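DELTA1-pyrroline-2-carboxylate reductase (Thermococcus litoralis DSM 5473, PDB 6T3E) catalyses the reduction of Δ1-pyrroline-2-carboxylate to L-proline, with NADH bound as the probable hydride donor. Local coordinates at residues 76-81 and 91-96; 155-160 and 211-216; 218-223 and 240-245. All blocks are in the same frame, centred on the assembly; numbering follows the deposited sequence.

Contact 1: 76-81 and 91-96. With PRO (proline), chain E.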
loop_
_atom_site.group_PDB
_atom_site.type_symbol
_atom_site.label_atom_id
_atom_site.label_comp_id
_atom_site.label_asym_id
_atom_site.label_seq_id
_atom_site.Cartn_x
_atom_site.Cartn_y
_atom_site.Cartn_z
ATOM N N LEU B 76 7.006 3.057 -3.472
ATOM C CA LEU B 76 6.228 3.841 -2.521
ATOM C C LEU B 76 4.753 3.448 -2.602
ATOM O O LEU B 76 4.160 3.445 -3.685
ATOM C CB LEU B 76 6.437 5.339 -2.790
ATOM C CG LEU B 76 7.821 5.940 -2.457
ATOM C CD1 LEU B 76 8.894 5.735 -3.566
ATOM C CD2 LEU B 76 7.722 7.415 -2.089
ATOM N N TYR B 77 4.148 3.174 -1.448
ATOM C CA TYR B 77 2.746 2.765 -1.356
ATOM C C TYR B 77 1.983 3.860 -0.618
ATOM O O TYR B 77 2.203 4.077 0.581
ATOM C CB TYR B 77 2.631 1.405 -0.664
ATOM C CG TYR B 77 3.541 0.375 -1.298
ATOM C CD1 TYR B 77 3.110 -0.391 -2.379
ATOM C CD2 TYR B 77 4.841 0.202 -0.853
ATOM C CE1 TYR B 77 3.951 -1.317 -2.983
ATOM C CE2 TYR B 77 5.692 -0.719 -1.452
ATOM C CZ TYR B 77 5.239 -1.476 -2.507
ATOM O OH TYR B 77 6.082 -2.388 -3.091
ATOM N N MET B 78 1.084 4.541 -1.350
ATOM C CA MET B 78 0.440 5.784 -0.923
ATOM C C MET B 78 -1.076 5.627 -0.968
ATOM O O MET B 78 -1.725 6.038 -1.942
ATOM C CB MET B 78 0.877 6.966 -1.795
ATOM C CG MET B 78 2.392 7.122 -1.951
ATOM S SD MET B 78 2.920 8.377 -3.140
ATOM C CE MET B 78 2.235 9.879 -2.446
ATOM N N PRO B 79 -1.673 5.059 0.071
ATOM C CA PRO B 79 -3.135 4.995 0.161
ATOM C C PRO B 79 -3.749 6.215 0.838
ATOM O O PRO B 79 -3.118 6.908 1.640
ATOM C CB PRO B 79 -3.358 3.728 1.001
ATOM C CG PRO B 79 -2.152 3.659 1.895
ATOM C CD PRO B 79 -1.006 4.304 1.149
ATOM N N SER B 80 -4.996 6.507 0.469
ATOM C CA SER B 80 -5.701 7.603 1.123
ATOM C C SER B 80 -7.192 7.479 0.856
ATOM O O SER B 80 -7.617 6.897 -0.145
ATOM C CB SER B 80 -5.197 8.981 0.674
ATOM O OG SER B 80 -5.726 9.350 -0.583
ATOM N N TYR B 81 -7.981 8.045 1.762
ATOM C CA TYR B 81 -9.428 8.045 1.633
ATOM C C TYR B 81 -9.918 9.458 1.883
ATOM O O TYR B 81 -9.694 10.017 2.961
ATOM C CB TYR B 81 -10.074 7.053 2.609
ATOM C CG TYR B 81 -11.581 7.105 2.608
ATOM C CD1 TYR B 81 -12.295 7.269 1.423
ATOM C CD2 TYR B 81 -12.293 7.006 3.793
ATOM C CE1 TYR B 81 -13.682 7.328 1.424
ATOM C CE2 TYR B 81 -13.675 7.065 3.808
ATOM C CZ TYR B 81 -14.367 7.232 2.625
ATOM O OH TYR B 81 -15.742 7.293 2.655
ATOM N N LYS B 91 -1.813 4.431 -4.696
ATOM C CA LYS B 91 -0.864 4.516 -5.797
ATOM C C LYS B 91 0.388 3.737 -5.429
ATOM O O LYS B 91 0.876 3.841 -4.299
ATOM C CB LYS B 91 -0.507 5.972 -6.115
ATOM C CG LYS B 91 0.463 6.159 -7.291
ATOM C CD LYS B 91 0.627 7.643 -7.654
ATOM C CE LYS B 91 1.727 8.309 -6.820
ATOM N NZ LYS B 91 2.103 9.677 -7.313
ATOM N N VAL B 92 0.873 2.925 -6.362
ATOM C CA VAL B 92 2.133 2.206 -6.223
ATOM C C VAL B 92 3.097 2.857 -7.200
ATOM O O VAL B 92 2.953 2.689 -8.413
ATOM C CB VAL B 92 1.984 0.710 -6.502
ATOM C CG1 VAL B 92 3.301 0.021 -6.238
ATOM C CG2 VAL B 92 0.862 0.113 -5.648
ATOM N N VAL B 93 4.018 3.670 -6.686
ATOM C CA VAL B 93 4.962 4.416 -7.508
ATOM C C VAL B 93 6.386 4.054 -7.105
ATOM O O VAL B 93 6.697 3.897 -5.917
ATOM C CB VAL B 93 4.736 5.937 -7.394
ATOM C CG1 VAL B 93 4.871 6.389 -5.959
ATOM C CG2 VAL B 93 5.736 6.676 -8.257
ATOM N N SER B 94 7.268 3.986 -8.098
ATOM C CA SER B 94 8.644 3.570 -7.895
ATOM C C SER B 94 9.587 4.614 -8.466
ATOM O O SER B 94 9.259 5.323 -9.424
ATOM C CB SER B 94 8.925 2.214 -8.540
ATOM O OG SER B 94 8.698 2.280 -9.934
ATOM N N LEU B 95 10.757 4.715 -7.838
ATOM C CA LEU B 95 11.813 5.644 -8.231
ATOM C C LEU B 95 13.101 4.860 -8.448
ATOM O O LEU B 95 13.680 4.342 -7.489
ATOM C CB LEU B 95 12.007 6.709 -7.159
ATOM C CG LEU B 95 13.213 7.613 -7.357
ATOM C CD1 LEU B 95 13.086 8.287 -8.696
ATOM C CD2 LEU B 95 13.317 8.648 -6.245
ATOM N N TYR B 96 13.547 4.753 -9.699
ATOM C CA TYR B 96 14.839 4.131 -10.019
ATOM C C TYR B 96 15.666 5.132 -10.807
ATOM O O TYR B 96 15.536 5.208 -12.040
ATOM C CB TYR B 96 14.657 2.834 -10.810
ATOM C CG TYR B 96 14.216 1.653 -9.954
ATOM C CD1 TYR B 96 13.036 1.708 -9.196
ATOM C CD2 TYR B 96 14.962 0.481 -9.918
ATOM C CE1 TYR B 96 12.631 0.643 -8.419
ATOM C CE2 TYR B 96 14.564 -0.597 -9.141
ATOM C CZ TYR B 96 13.398 -0.508 -8.386
ATOM O OH TYR B 96 12.994 -1.588 -7.618
HETATM N N PRO E . 7.871 10.635 -4.840
HETATM C CA PRO E . 6.954 10.642 -5.984
HETATM C C PRO E . 5.476 10.541 -5.614
HETATM O O PRO E . 5.053 10.823 -4.483
HETATM C CB PRO E . 7.391 9.408 -6.771
HETATM C CG PRO E . 8.866 9.322 -6.524
HETATM C CD PRO E . 9.121 9.912 -5.146
HETATM O OXT PRO E . 4.662 10.164 -6.458
#

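Contact 2: 155-160 and 211-216. With NAI (1,4-dihydronicotinamide adenine dinucleotide), chain F.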
loop_
_atom_site.group_PDB
_atom_site.type_symbol
_atom_site.label_atom_id
_atom_site.label_comp_id
_atom_site.label_asym_id
_atom_site.label_seq_id
_atom_site.Cartn_x
_atom_site.Cartn_y
_atom_site.Cartn_z
ATOM N N GLY B 155 12.928 29.878 -13.861
ATOM C CA GLY B 155 14.131 29.075 -14.028
ATOM C C GLY B 155 13.850 27.630 -13.656
ATOM O O GLY B 155 13.170 27.354 -12.661
ATOM N N ILE B 156 14.395 26.714 -14.453
ATOM C CA ILE B 156 14.162 25.287 -14.279
ATOM C C ILE B 156 15.505 24.584 -14.174
ATOM O O ILE B 156 16.356 24.720 -15.059
ATOM C CB ILE B 156 13.324 24.701 -15.430
ATOM C CG1 ILE B 156 12.149 25.630 -15.733
ATOM C CG2 ILE B 156 12.833 23.328 -15.070
ATOM C CD1 ILE B 156 11.297 25.203 -16.896
ATOM N N ILE B 157 15.688 23.838 -13.093
ATOM C CA ILE B 157 16.881 23.042 -12.861
ATOM C C ILE B 157 16.449 21.586 -12.831
ATOM O O ILE B 157 15.673 21.181 -11.954
ATOM C CB ILE B 157 17.585 23.444 -11.555
ATOM C CG1 ILE B 157 18.246 24.808 -11.720
ATOM C CG2 ILE B 157 18.624 22.405 -11.147
ATOM C CD1 ILE B 157 18.488 25.492 -10.423
ATOM N N GLY B 158 16.955 20.801 -13.789
ATOM C CA GLY B 158 16.525 19.432 -14.026
ATOM C C GLY B 158 15.383 19.359 -15.023
ATOM O O GLY B 158 14.221 19.534 -14.647
ATOM N N ALA B 159 15.673 19.063 -16.287
ATOM C CA ALA B 159 14.648 19.114 -17.333
ATOM C C ALA B 159 14.103 17.714 -17.621
ATOM O O ALA B 159 14.202 17.193 -18.727
ATOM C CB ALA B 159 15.219 19.755 -18.596
ATOM N N GLY B 160 13.517 17.108 -16.600
ATOM C CA GLY B 160 12.995 15.761 -16.695
ATOM C C GLY B 160 11.492 15.712 -16.866
ATOM O O GLY B 160 10.871 16.647 -17.381
ATOM N N ARG B 211 23.728 28.278 -11.603
ATOM C CA ARG B 211 23.822 29.622 -11.040
ATOM C C ARG B 211 22.999 30.613 -11.850
ATOM O O ARG B 211 22.216 31.394 -11.292
ATOM C CB ARG B 211 25.284 30.067 -11.002
ATOM C CG ARG B 211 25.517 31.449 -10.411
ATOM C CD ARG B 211 26.851 31.521 -9.663
ATOM N NE ARG B 211 26.945 32.704 -8.807
ATOM C CZ ARG B 211 28.060 33.386 -8.569
ATOM N NH1 ARG B 211 29.209 33.012 -9.113
ATOM N NH2 ARG B 211 28.027 34.445 -7.772
ATOM N N GLU B 212 23.135 30.574 -13.173
ATOM C CA GLU B 212 22.445 31.536 -14.026
ATOM C C GLU B 212 20.933 31.360 -13.960
ATOM O O GLU B 212 20.193 32.347 -13.884
ATOM C CB GLU B 212 22.938 31.406 -15.470
ATOM C CG GLU B 212 22.308 32.404 -16.416
ATOM C CD GLU B 212 22.849 32.278 -17.814
ATOM O OE1 GLU B 212 22.241 32.844 -18.750
ATOM O OE2 GLU B 212 23.887 31.597 -17.971
ATOM N N ALA B 213 20.452 30.116 -14.006
ATOM C CA ALA B 213 19.014 29.887 -13.927
ATOM C C ALA B 213 18.456 30.367 -12.597
ATOM O O ALA B 213 17.342 30.895 -12.541
ATOM C CB ALA B 213 18.701 28.407 -14.133
ATOM N N THR B 214 19.226 30.216 -11.515
ATOM C CA THR B 214 18.751 30.651 -10.204
ATOM C C THR B 214 18.765 32.175 -10.078
ATOM O O THR B 214 17.806 32.771 -9.574
ATOM C CB THR B 214 19.602 29.997 -9.114
ATOM O OG1 THR B 214 19.577 28.574 -9.289
ATOM C CG2 THR B 214 19.091 30.348 -7.722
ATOM N N GLU B 215 19.822 32.822 -10.573
ATOM C CA GLU B 215 19.967 34.263 -10.393
ATOM C C GLU B 215 18.906 35.046 -11.155
ATOM O O GLU B 215 18.467 36.104 -10.689
ATOM C CB GLU B 215 21.360 34.711 -10.838
ATOM C CG GLU B 215 22.361 34.827 -9.697
ATOM C CD GLU B 215 23.793 34.959 -10.177
ATOM O OE1 GLU B 215 24.706 34.885 -9.330
ATOM O OE2 GLU B 215 24.004 35.140 -11.396
ATOM N N LYS B 216 18.478 34.554 -12.314
ATOM C CA LYS B 216 17.571 35.305 -13.169
ATOM C C LYS B 216 16.108 34.938 -12.968
ATOM O O LYS B 216 15.252 35.464 -13.686
ATOM C CB LYS B 216 17.951 35.110 -14.638
ATOM C CG LYS B 216 19.355 35.548 -14.962
ATOM C CD LYS B 216 19.854 34.892 -16.225
ATOM C CE LYS B 216 19.498 35.706 -17.456
ATOM N NZ LYS B 216 20.324 35.263 -18.607
HETATM P PA NAI F . 13.756 12.292 -14.484
HETATM O O1A NAI F . 14.890 11.306 -14.372
HETATM O O2A NAI F . 12.909 11.969 -15.699
HETATM O O5B NAI F . 14.277 13.853 -14.513
HETATM C C5B NAI F . 15.291 14.150 -13.559
HETATM C C4B NAI F . 16.224 15.297 -14.148
HETATM O O4B NAI F . 17.038 15.725 -13.240
HETATM C C3B NAI F . 17.107 14.705 -15.271
HETATM O O3B NAI F . 16.872 15.391 -16.416
HETATM C C2B NAI F . 18.545 14.890 -14.745
HETATM O O2B NAI F . 19.517 15.075 -15.889
HETATM C C1B NAI F . 18.445 15.961 -14.009
HETATM N N9A NAI F . 19.514 16.078 -13.056
HETATM C C8A NAI F . 19.872 15.087 -12.235
HETATM N N7A NAI F . 20.884 15.525 -11.494
HETATM C C5A NAI F . 21.152 16.791 -11.855
HETATM C C6A NAI F . 22.094 17.678 -11.394
HETATM N N6A NAI F . 23.125 17.573 -10.379
HETATM N N1A NAI F . 22.173 18.901 -11.915
HETATM C C2A NAI F . 21.305 19.263 -12.892
HETATM N N3A NAI F . 20.372 18.387 -13.344
HETATM C C4A NAI F . 20.310 17.139 -12.815
HETATM O O3 NAI F . 12.869 12.118 -13.086
HETATM P PN NAI F . 11.538 13.052 -12.724
HETATM O O1N NAI F . 10.347 12.155 -12.998
HETATM O O2N NAI F . 11.520 14.319 -13.532
HETATM O O5D NAI F . 11.585 13.446 -11.149
HETATM C C5D NAI F . 12.302 14.571 -10.798
HETATM C C4D NAI F . 12.405 14.617 -9.250
HETATM O O4D NAI F . 11.231 14.829 -8.689
HETATM C C3D NAI F . 12.883 13.257 -8.719
HETATM O O3D NAI F . 13.783 13.468 -7.693
HETATM C C2D NAI F . 11.623 12.598 -8.141
HETATM O O2D NAI F . 12.047 11.574 -7.088
HETATM C C1D NAI F . 10.974 13.621 -7.649
HETATM N N1N NAI F . 9.528 13.346 -7.599
HETATM C C2N NAI F . 8.727 13.767 -6.464
HETATM C C3N NAI F . 7.187 13.913 -6.618
HETATM C C7N NAI F . 6.516 14.952 -5.678
HETATM O O7N NAI F . 7.213 15.589 -4.979
HETATM N N7N NAI F . 5.046 15.126 -5.675
HETATM C C4N NAI F . 6.515 13.610 -7.941
HETATM C C5N NAI F . 7.343 12.693 -8.852
HETATM C C6N NAI F . 8.872 12.646 -8.687
#

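Contact 3: 218-223 and 240-245. With NAI (1,4-dihydronicotinamide adenine dinucleotide), chain F.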
loop_
_atom_site.group_PDB
_atom_site.type_symbol
_atom_site.label_atom_id
_atom_site.label_comp_id
_atom_site.label_asym_id
_atom_site.label_seq_id
_atom_site.Cartn_x
_atom_site.Cartn_y
_atom_site.Cartn_z
ATOM N N ASP B 218 12.326 34.609 -11.423
ATOM C CA ASP B 218 11.275 35.081 -10.532
ATOM C C ASP B 218 10.628 33.904 -9.805
ATOM O O ASP B 218 10.289 34.014 -8.621
ATOM C CB ASP B 218 10.225 35.877 -11.320
ATOM C CG ASP B 218 10.753 37.220 -11.840
ATOM O OD1 ASP B 218 11.509 37.909 -11.113
ATOM O OD2 ASP B 218 10.409 37.586 -12.986
ATOM N N ILE B 219 10.493 32.767 -10.501
ATOM C CA ILE B 219 10.060 31.490 -9.939
ATOM C C ILE B 219 11.067 30.428 -10.360
ATOM O O ILE B 219 11.396 30.313 -11.543
ATOM C CB ILE B 219 8.653 31.089 -10.421
ATOM C CG1 ILE B 219 7.607 32.074 -9.909
ATOM C CG2 ILE B 219 8.314 29.671 -9.967
ATOM C CD1 ILE B 219 6.241 31.856 -10.509
ATOM N N LEU B 220 11.545 29.643 -9.408
ATOM C CA LEU B 220 12.525 28.609 -9.699
ATOM C C LEU B 220 11.897 27.239 -9.514
ATOM O O LEU B 220 11.267 26.969 -8.486
ATOM C CB LEU B 220 13.757 28.741 -8.801
ATOM C CG LEU B 220 14.837 27.676 -9.012
ATOM C CD1 LEU B 220 15.395 27.767 -10.423
ATOM C CD2 LEU B 220 15.936 27.818 -7.984
ATOM N N ILE B 221 12.098 26.372 -10.500
ATOM C CA ILE B 221 11.603 25.003 -10.475
ATOM C C ILE B 221 12.821 24.093 -10.373
ATOM O O ILE B 221 13.709 24.141 -11.231
ATOM C CB ILE B 221 10.777 24.674 -11.731
ATOM C CG1 ILE B 221 9.442 25.422 -11.740
ATOM C CG2 ILE B 221 10.567 23.175 -11.864
ATOM C CD1 ILE B 221 8.866 25.597 -13.138
ATOM N N VAL B 222 12.863 23.271 -9.327
ATOM C CA VAL B 222 13.916 22.284 -9.126
ATOM C C VAL B 222 13.245 20.912 -9.095
ATOM O O VAL B 222 12.377 20.662 -8.244
ATOM C CB VAL B 222 14.720 22.549 -7.841
ATOM C CG1 VAL B 222 16.050 21.839 -7.910
ATOM C CG2 VAL B 222 14.949 24.049 -7.622
ATOM N N ALA B 223 13.639 20.026 -10.040
ATOM C CA ALA B 223 13.087 18.664 -10.242
ATOM C C ALA B 223 14.235 17.750 -10.692
ATOM O O ALA B 223 14.320 17.272 -11.837
ATOM C CB ALA B 223 11.948 18.645 -11.264
ATOM N N THR B 240 12.023 35.898 -5.024
ATOM C CA THR B 240 11.882 34.708 -5.845
ATOM C C THR B 240 11.161 33.621 -5.060
ATOM O O THR B 240 11.346 33.486 -3.846
ATOM C CB THR B 240 13.233 34.198 -6.340
ATOM O OG1 THR B 240 13.817 33.352 -5.343
ATOM C CG2 THR B 240 14.168 35.358 -6.668
ATOM N N HIS B 241 10.336 32.852 -5.770
ATOM C CA HIS B 241 9.609 31.718 -5.221
ATOM C C HIS B 241 10.193 30.433 -5.784
ATOM O O HIS B 241 10.507 30.359 -6.975
ATOM C CB HIS B 241 8.113 31.789 -5.558
ATOM C CG HIS B 241 7.384 30.501 -5.318
ATOM N ND1 HIS B 241 7.090 30.036 -4.054
ATOM C CD2 HIS B 241 6.911 29.570 -6.179
ATOM C CE1 HIS B 241 6.458 28.879 -4.144
ATOM N NE2 HIS B 241 6.332 28.577 -5.424
ATOM N N ILE B 242 10.374 29.435 -4.917
ATOM C CA ILE B 242 11.028 28.179 -5.273
ATOM C C ILE B 242 10.051 27.034 -5.069
ATOM O O ILE B 242 9.444 26.912 -3.999
ATOM C CB ILE B 242 12.298 27.926 -4.436
ATOM C CG1 ILE B 242 13.073 29.222 -4.211
ATOM C CG2 ILE B 242 13.178 26.880 -5.105
ATOM C CD1 ILE B 242 13.653 29.794 -5.470
ATOM N N ASN B 243 9.934 26.178 -6.078
ATOM C CA ASN B 243 9.237 24.904 -5.968
ATOM C C ASN B 243 10.266 23.791 -6.119
ATOM O O ASN B 243 10.929 23.689 -7.159
ATOM C CB ASN B 243 8.133 24.778 -7.019
ATOM C CG ASN B 243 7.031 25.807 -6.833
ATOM O OD1 ASN B 243 6.417 25.889 -5.771
ATOM N ND2 ASN B 243 6.768 26.585 -7.869
ATOM N N SER B 244 10.422 22.988 -5.072
ATOM C CA SER B 244 11.388 21.898 -5.046
ATOM C C SER B 244 10.643 20.590 -4.816
ATOM O O SER B 244 9.996 20.413 -3.777
ATOM C CB SER B 244 12.443 22.133 -3.960
ATOM O OG SER B 244 13.359 21.057 -3.884
ATOM N N VAL B 245 10.702 19.689 -5.795
ATOM C CA VAL B 245 9.962 18.438 -5.723
ATOM C C VAL B 245 10.871 17.222 -5.749
ATOM O O VAL B 245 10.386 16.089 -5.583
ATOM C CB VAL B 245 8.897 18.349 -6.837
ATOM C CG1 VAL B 245 8.182 19.684 -6.972
ATOM C CG2 VAL B 245 9.526 17.946 -8.151
HETATM P PA NAI F . 13.756 12.292 -14.484
HETATM O O1A NAI F . 14.890 11.306 -14.372
HETATM O O2A NAI F . 12.909 11.969 -15.699
HETATM O O5B NAI F . 14.277 13.853 -14.513
HETATM C C5B NAI F . 15.291 14.150 -13.559
HETATM C C4B NAI F . 16.224 15.297 -14.148
HETATM O O4B NAI F . 17.038 15.725 -13.240
HETATM C C3B NAI F . 17.107 14.705 -15.271
HETATM O O3B NAI F . 16.872 15.391 -16.416
HETATM C C2B NAI F . 18.545 14.890 -14.745
HETATM O O2B NAI F . 19.517 15.075 -15.889
HETATM C C1B NAI F . 18.445 15.961 -14.009
HETATM N N9A NAI F . 19.514 16.078 -13.056
HETATM C C8A NAI F . 19.872 15.087 -12.235
HETATM N N7A NAI F . 20.884 15.525 -11.494
HETATM C C5A NAI F . 21.152 16.791 -11.855
HETATM C C6A NAI F . 22.094 17.678 -11.394
HETATM N N6A NAI F . 23.125 17.573 -10.379
HETATM N N1A NAI F . 22.173 18.901 -11.915
HETATM C C2A NAI F . 21.305 19.263 -12.892
HETATM N N3A NAI F . 20.372 18.387 -13.344
HETATM C C4A NAI F . 20.310 17.139 -12.815
HETATM O O3 NAI F . 12.869 12.118 -13.086
HETATM P PN NAI F . 11.538 13.052 -12.724
HETATM O O1N NAI F . 10.347 12.155 -12.998
HETATM O O2N NAI F . 11.520 14.319 -13.532
HETATM O O5D NAI F . 11.585 13.446 -11.149
HETATM C C5D NAI F . 12.302 14.571 -10.798
HETATM C C4D NAI F . 12.405 14.617 -9.250
HETATM O O4D NAI F . 11.231 14.829 -8.689
HETATM C C3D NAI F . 12.883 13.257 -8.719
HETATM O O3D NAI F . 13.783 13.468 -7.693
HETATM C C2D NAI F . 11.623 12.598 -8.141
HETATM O O2D NAI F . 12.047 11.574 -7.088
HETATM C C1D NAI F . 10.974 13.621 -7.649
HETATM N N1N NAI F . 9.528 13.346 -7.599
HETATM C C2N NAI F . 8.727 13.767 -6.464
HETATM C C3N NAI F . 7.187 13.913 -6.618
HETATM C C7N NAI F . 6.516 14.952 -5.678
HETATM O O7N NAI F . 7.213 15.589 -4.979
HETATM N N7N NAI F . 5.046 15.126 -5.675
HETATM C C4N NAI F . 6.515 13.610 -7.941
HETATM C C5N NAI F . 7.343 12.693 -8.852
HETATM C C6N NAI F . 8.872 12.646 -8.687
#

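Contact 1: 76-81 and 91-96
K91 leaves its strand with CG anti to the backbone N (chi1 -178°) and stays extended until a bend at chi3 (87°) turns CE and NZ toward the bound proline. M78 runs beside it, pointing the same way, and its own bend at chi3 (61°) brings the methyl end beside the ligand's carboxylate. The two chains meet at M78 SD and K91 CE, 3.9 Å apart, while M78 SD is 3.5 Å from O of the proline carboxylate. The other carboxylate oxygen is taken by the lysine: K91 NZ donates to OXT of the proline at 2.7 Å. D327, in a salt bridge, and the hydroxyl of T131 also hold NZ, so the ammonium end is gripped from several directions; R63 and R134 bind the ligand as well. V93, on the same face, spreads its two methyls over different partners, CG2 lying 3.5 Å from CB of the proline and CG1 3.7 Å from L76 CB. With an alanine for K91, one carboxylate oxygen of the ligand is likely to lose this donor, D327 its partner in the salt bridge, and M78 SD the methylene alongside it. On the reverse face the ring of Y77 crosses V92, with Y77 CE1 3.6 Å from V92 CG1, and L88 of the second subunit packs on Y77. Beneath the side chains, L76 pairs with V93 and M78 with K91 through reciprocal backbone bonds, M78 N reaching K91 O at 3.0 Å. This is an antiparallel beta hairpin within a mixed sheet, and one of its faces forms a wall of the proline-binding pocket.

Contact 2: 155-160 and 211-216
I157 reaches from its strand to A213 and T214 on the helix that packs against the parallel sheet of a Rossmann-type dinucleotide-binding domain. At CB the side chain forks. CG2 takes the branch facing the cofactor and comes 4.5 Å from C2A of the NADH adenine. CG1 takes the other branch, anti to the carbonyl carbon (chi1 -71°), which heads it toward the helix and brings it 4.4 Å from A213 CB, a loose methyl-to-methylene contact. One bond further, the tip CD1 crosses T214 at a slant and rests 3.5 Å from T214 OG1. That hydroxyl has its polar partner in A210 O, one turn back, and meets CD1 only by van der Waals contact; L220 and V231 are apolar neighbours of I157. Closer to the start of the strand, G155 has no side chain, and the backbone of the helix can come near: G155 CA is 4.0 Å from A213 O, whose hydrogen bond goes to S217 OG. The N-to-C directions of the short strand and helix segments differ by 143°, so they run roughly antiparallel. On the outer side of the helix the charges are paired, K216 NZ meeting E212 OE1 at 3.1 Å. Beyond I157 the chain enters the glycine-rich turn, where G158, G160 and A163 fit a GxGxxA pattern consistent with dinucleotide binding. A159 is the centre of an inverse gamma turn, and its amide bonds to D183. With no CB at G160 to clash, the backbone can lie beside the 5' end of the adenosine, G160 CA being 3.2 Å from O5B of NADH.

Contact 3: 218-223 and 240-245
L220 and I242 sit at the middle of two parallel strands whose short axes lie only 13° apart. The backbone bonds alternate in the regular parallel fashion: H241 N gives to D218 O, L220 N to H241 O, N243 N to L220 O, V222 N to N243 O and V245 N to V222 O. They are fairly straight, and N243 N to L220 O measures 2.9 Å. CA-H...O contacts fill in between them, such as I242 CA to L220 O at 3.4 Å. Apolar packing follows on one face, where L220 and I242 lie side by side. I242 CG1 is anti to the carbonyl carbon, and the turn at chi2 (-67°) swings CD1 back over the neighbouring strand, 3.5 Å from L220 CB. V222 CG2 crosses the other branch of the isoleucine, 4.2 Å from I242 CG2; S244 OG, also here, bonds to K319 and E254. The opposite face carries H241 and N243 beside I219 and I221. H241 NE2 donates to N243 OD1 at 2.7 Å, coming from above the carbonyl plane, and T143 OG1 holds the ND2 end of the same amide. I219 CG2 fits at the edge of the imidazole, 4.0 Å from H241 CD2. The ionic contacts lie just before strand 219-222: the buried carboxylate of D218 is answered by R148 and R237 through OD1 and by the amides of K152 and I153 through OD2. At the far ends the strands meet the cofactor. V245 CG2 lies 3.6 Å from O4D of NADH, in the nicotinamide ribose, while A223 CB packs against V245 CG2 at 4.0 Å. Parallel strands delivering their C-terminal ends to a dinucleotide are the hallmark of the Rossmann fold.

Contacts 2 and 3 share one parallel sheet, their centres 9 Å apart, and strands 153-157 and 219-222 are adjacent in it: G155 O and I221 N are 2.6 Å apart, I157 N and I221 O 2.7 Å, both probable hydrogen bonds. The chain runs from helix 210-215 through a short connection into strand 219-222. Contact 1 belongs to the separate mixed sheet on the other side of the chain's centre, its centre 28 Å from contact 2 and 24 Å from contact 3. The ligands span this separation: contact 2 meets the adenosine half of NADH, contact 3 the nicotinamide half through V245 and the adenosine ribose through A223 O, and contact 1 the proline beside it.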